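Local coordinates for protein PpBBE-like 1 D396N (PDB 6EO5) that oxidises cellobiose as a berberine bridge enzyme-like flavoprotein of the VAO family, with bicovalently bound FAD, at residues N169-L175 / V208-R214. Residues are numbered along the deposited sequence; the frame is centred on the assembly and turned at random.
Sequences NILEVQL and VTQFTFR. With FAD (flavin-adenine dinucleotide), chain C.
Gln174 O is gripped by Thr209 twice: the backbone N lies in the carbonyl plane at 2.7 Å, whereas OG1 reaches the same oxygen from above that plane. Threonine suits this place because its hydroxyl, held between the backbone N and the carbonyl carbon (chi1 53°), can turn back to the neighbouring strand. Gln210 N adds a weak third bond; two residues of one strand thus sit opposite Gln174 alone, a classic beta bulge. A second one sets Leu171 and Glu172 against Thr212, whose O accepts Leu171 N at 2.8 Å. The strands run antiparallel in the sheet that carries the FAD adenine; Val208 N donates to N1A and Val208 O accepts from N6A. On the adenine side, Val173 CG1 lies 3.5 Å from Phe211 CD1 and Ile170 CG1 meets Phe213 CE1; apolar Ile170, Phe211 and Phe213 suit this buried layer against helix 147-153. The other face is partly exposed and suits polar side chains: one water donates to Glu172 OE2, accepts from Gln210 NE2 and bonds Thr212 OG1, while Glu172 OE1 bonds Asn186. Leu171 CD1 lies over the Arg214 guanidinium, whose NH1 weakly bonds Lys112 O; an alanine replacing this arginine would probably leave that methyl uncovered and Lys112 O without this partner.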
loop_
_atom_site.group_PDB
_atom_site.type_symbol
_atom_site.label_atom_id
_atom_site.label_comp_id
_atom_site.label_asym_id
_atom_site.label_seq_id
_atom_site.Cartn_x
_atom_site.Cartn_y
_atom_site.Cartn_z
ATOM N N ASN A 169 4.134 9.137 8.779
ATOM C CA ASN A 169 3.648 9.267 10.144
ATOM C C ASN A 169 4.215 8.193 11.059
ATOM O O ASN A 169 3.813 8.103 12.226
ATOM C CB ASN A 169 2.119 9.237 10.164
ATOM C CG ASN A 169 1.510 10.513 9.635
ATOM O OD1 ASN A 169 1.392 11.490 10.362
ATOM N ND2 ASN A 169 1.125 10.516 8.357
ATOM N N ILE A 170 5.111 7.355 10.542
ATOM C CA ILE A 170 5.886 6.468 11.392
ATOM C C ILE A 170 6.833 7.326 12.221
ATOM O O ILE A 170 7.721 7.998 11.683
ATOM C CB ILE A 170 6.648 5.431 10.556
ATOM C CG1 ILE A 170 5.676 4.503 9.817
ATOM C CG2 ILE A 170 7.616 4.657 11.434
ATOM C CD1 ILE A 170 6.354 3.503 8.866
ATOM N N LEU A 171 6.623 7.337 13.536
ATOM C CA LEU A 171 7.515 8.030 14.452
ATOM C C LEU A 171 8.603 7.115 14.988
ATOM O O LEU A 171 9.666 7.607 15.400
ATOM C CB LEU A 171 6.720 8.618 15.626
ATOM C CG LEU A 171 5.899 9.892 15.439
ATOM C CD1 LEU A 171 4.947 10.046 16.586
ATOM C CD2 LEU A 171 6.813 11.100 15.374
ATOM N N GLU A 172 8.366 5.802 14.961
ATOM C CA GLU A 172 9.277 4.817 15.515
ATOM C C GLU A 172 8.774 3.423 15.165
ATOM O O GLU A 172 7.566 3.192 15.095
ATOM C CB GLU A 172 9.388 4.977 17.033
ATOM C CG GLU A 172 10.368 4.034 17.695
ATOM C CD GLU A 172 10.197 3.963 19.203
ATOM O OE1 GLU A 172 10.689 4.879 19.902
ATOM O OE2 GLU A 172 9.565 2.986 19.685
ATOM N N VAL A 173 9.711 2.498 14.941
ATOM C CA VAL A 173 9.406 1.077 14.821
ATOM C C VAL A 173 10.283 0.302 15.791
ATOM O O VAL A 173 11.331 0.775 16.239
ATOM C CB VAL A 173 9.624 0.510 13.394
ATOM C CG1 VAL A 173 8.605 1.059 12.425
ATOM C CG2 VAL A 173 11.036 0.790 12.919
ATOM N N GLN A 174 9.846 -0.916 16.092
ATOM C CA GLN A 174 10.685 -1.921 16.723
ATOM C C GLN A 174 10.661 -3.171 15.866
ATOM O O GLN A 174 9.587 -3.597 15.424
ATOM C CB GLN A 174 10.206 -2.255 18.121
ATOM C CG GLN A 174 10.153 -1.043 18.992
ATOM C CD GLN A 174 9.782 -1.396 20.392
ATOM O OE1 GLN A 174 9.669 -2.583 20.732
ATOM N NE2 GLN A 174 9.589 -0.380 21.226
ATOM N N LEU A 175 11.838 -3.754 15.636
ATOM C CA LEU A 175 11.943 -4.954 14.821
ATOM C C LEU A 175 12.951 -5.917 15.432
ATOM O O LEU A 175 13.803 -5.538 16.238
ATOM C CB LEU A 175 12.334 -4.625 13.367
ATOM C CG LEU A 175 13.671 -3.930 13.121
ATOM C CD1 LEU A 175 14.749 -4.948 12.766
ATOM C CD2 LEU A 175 13.510 -2.894 12.025
ATOM N N VAL A 208 9.468 -6.132 11.594
ATOM C CA VAL A 208 8.882 -5.103 12.447
ATOM C C VAL A 208 7.805 -5.734 13.317
ATOM O O VAL A 208 6.928 -6.454 12.823
ATOM C CB VAL A 208 8.315 -3.949 11.606
ATOM C CG1 VAL A 208 7.530 -2.973 12.496
ATOM C CG2 VAL A 208 9.434 -3.218 10.883
ATOM N N THR A 209 7.878 -5.485 14.624
ATOM C CA THR A 209 6.885 -6.017 15.551
ATOM C C THR A 209 5.856 -4.985 15.983
ATOM O O THR A 209 4.710 -5.356 16.256
ATOM C CB THR A 209 7.562 -6.595 16.796
ATOM O OG1 THR A 209 8.436 -5.609 17.359
ATOM C CG2 THR A 209 8.350 -7.847 16.434
ATOM N N GLN A 210 6.221 -3.704 16.044
ATOM C CA GLN A 210 5.219 -2.690 16.323
ATOM C C GLN A 210 5.617 -1.354 15.710
ATOM O O GLN A 210 6.793 -1.082 15.450
ATOM C CB GLN A 210 4.971 -2.540 17.827
ATOM C CG GLN A 210 6.071 -1.863 18.613
ATOM C CD GLN A 210 5.584 -1.431 19.984
ATOM O OE1 GLN A 210 4.684 -2.053 20.559
ATOM N NE2 GLN A 210 6.158 -0.350 20.506
ATOM N N PHE A 211 4.598 -0.530 15.476
ATOM C CA PHE A 211 4.731 0.829 14.983
ATOM C C PHE A 211 4.281 1.826 16.045
ATOM O O PHE A 211 3.398 1.539 16.859
ATOM C CB PHE A 211 3.869 1.054 13.741
ATOM C CG PHE A 211 4.329 0.332 12.530
ATOM C CD1 PHE A 211 5.229 0.929 11.663
ATOM C CD2 PHE A 211 3.836 -0.924 12.228
ATOM C CE1 PHE A 211 5.656 0.281 10.530
ATOM C CE2 PHE A 211 4.258 -1.592 11.084
ATOM C CZ PHE A 211 5.170 -0.985 10.234
ATOM N N THR A 212 4.862 3.020 16.005
ATOM C CA THR A 212 4.320 4.175 16.712
ATOM C C THR A 212 4.015 5.254 15.685
ATOM O O THR A 212 4.930 5.740 15.010
ATOM C CB THR A 212 5.283 4.713 17.770
ATOM O OG1 THR A 212 5.560 3.685 18.724
ATOM C CG2 THR A 212 4.647 5.879 18.486
ATOM N N PHE A 213 2.737 5.631 15.586
ATOM C CA PHE A 213 2.238 6.551 14.571
ATOM C C PHE A 213 1.877 7.902 15.167
ATOM O O PHE A 213 1.332 7.980 16.269
ATOM C CB PHE A 213 1.001 5.987 13.868
ATOM C CG PHE A 213 1.298 4.859 12.936
ATOM C CD1 PHE A 213 1.946 5.099 11.731
ATOM C CD2 PHE A 213 0.929 3.561 13.254
ATOM C CE1 PHE A 213 2.220 4.072 10.855
ATOM C CE2 PHE A 213 1.198 2.522 12.383
ATOM C CZ PHE A 213 1.847 2.778 11.178
ATOM N N ARG A 214 2.196 8.961 14.427
ATOM C CA ARG A 214 1.538 10.246 14.615
ATOM C C ARG A 214 0.094 10.119 14.142
ATOM O O ARG A 214 -0.160 9.566 13.066
ATOM C CB ARG A 214 2.269 11.336 13.829
ATOM C CG ARG A 214 1.580 12.681 13.827
ATOM C CD ARG A 214 1.749 13.365 15.188
ATOM N NE ARG A 214 3.161 13.635 15.479
ATOM C CZ ARG A 214 3.687 13.657 16.702
ATOM N NH1 ARG A 214 2.917 13.402 17.755
ATOM N NH2 ARG A 214 4.982 13.914 16.871
HETATM P PA FAD C . 1.939 -8.301 2.893
HETATM O O1A FAD C . 1.839 -9.162 1.643
HETATM O O2A FAD C . 1.697 -9.102 4.147
HETATM O O5B FAD C . 3.321 -7.474 3.002
HETATM C C5B FAD C . 3.915 -6.873 1.871
HETATM C C4B FAD C . 5.432 -6.817 2.022
HETATM O O4B FAD C . 5.778 -6.253 3.274
HETATM C C3B FAD C . 6.062 -8.197 1.980
HETATM O O3B FAD C . 7.351 -8.082 1.418
HETATM C C2B FAD C . 6.195 -8.547 3.439
HETATM O O2B FAD C . 7.211 -9.493 3.661
HETATM C C1B FAD C . 6.493 -7.190 4.064
HETATM N N9A FAD C . 6.069 -7.198 5.482
HETATM C C8A FAD C . 4.830 -7.540 5.969
HETATM N N7A FAD C . 4.848 -7.442 7.315
HETATM C C5A FAD C . 6.080 -7.048 7.700
HETATM C C6A FAD C . 6.632 -6.811 8.945
HETATM N N6A FAD C . 5.889 -6.966 10.035
HETATM N N1A FAD C . 7.946 -6.409 9.044
HETATM C C2A FAD C . 8.704 -6.262 7.904
HETATM N N3A FAD C . 8.155 -6.506 6.663
HETATM C C4A FAD C . 6.861 -6.897 6.563
HETATM N N1 FAD C . -1.945 0.741 -1.357
HETATM C C2 FAD C . -2.112 2.087 -1.012
HETATM O O2 FAD C . -1.147 2.853 -0.808
HETATM N N3 FAD C . -3.396 2.587 -0.875
HETATM C C4 FAD C . -4.493 1.777 -1.084
HETATM O O4 FAD C . -5.619 2.244 -0.943
HETATM C C4X FAD C . -4.328 0.445 -1.430
HETATM N N5 FAD C . -5.429 -0.369 -1.591
HETATM C C5X FAD C . -5.272 -1.742 -1.615
HETATM C C6 FAD C . -6.399 -2.556 -1.636
HETATM C C7 FAD C . -6.312 -3.954 -1.538
HETATM C C7M FAD C . -7.563 -4.804 -1.547
HETATM C C8 FAD C . -5.028 -4.539 -1.532
HETATM C C8M FAD C . -4.851 -6.046 -1.546
HETATM C C9 FAD C . -3.898 -3.702 -1.604
HETATM C C9A FAD C . -3.996 -2.299 -1.625
HETATM N N10 FAD C . -2.892 -1.444 -1.738
HETATM C C10 FAD C . -3.045 -0.087 -1.526
HETATM C "C1'" FAD C . -1.496 -1.969 -1.796
HETATM C "C2'" FAD C . -0.969 -2.135 -0.373
HETATM O "O2'" FAD C . -0.557 -0.918 0.205
HETATM C "C3'" FAD C . 0.207 -3.084 -0.405
HETATM O "O3'" FAD C . -0.280 -4.291 -0.941
HETATM C "C4'" FAD C . 0.773 -3.268 1.000
HETATM O "O4'" FAD C . 2.163 -3.509 0.899
HETATM C "C5'" FAD C . 0.053 -4.398 1.731
HETATM O "O5'" FAD C . 0.617 -4.699 2.991
HETATM P P FAD C . 0.228 -6.104 3.690
HETATM O O1P FAD C . 0.820 -6.154 5.079
HETATM O O2P FAD C . -1.250 -6.393 3.684
HETATM O O3P FAD C . 0.814 -7.179 2.647
HETATM O O HOH W 1 7.100 1.404 18.550
#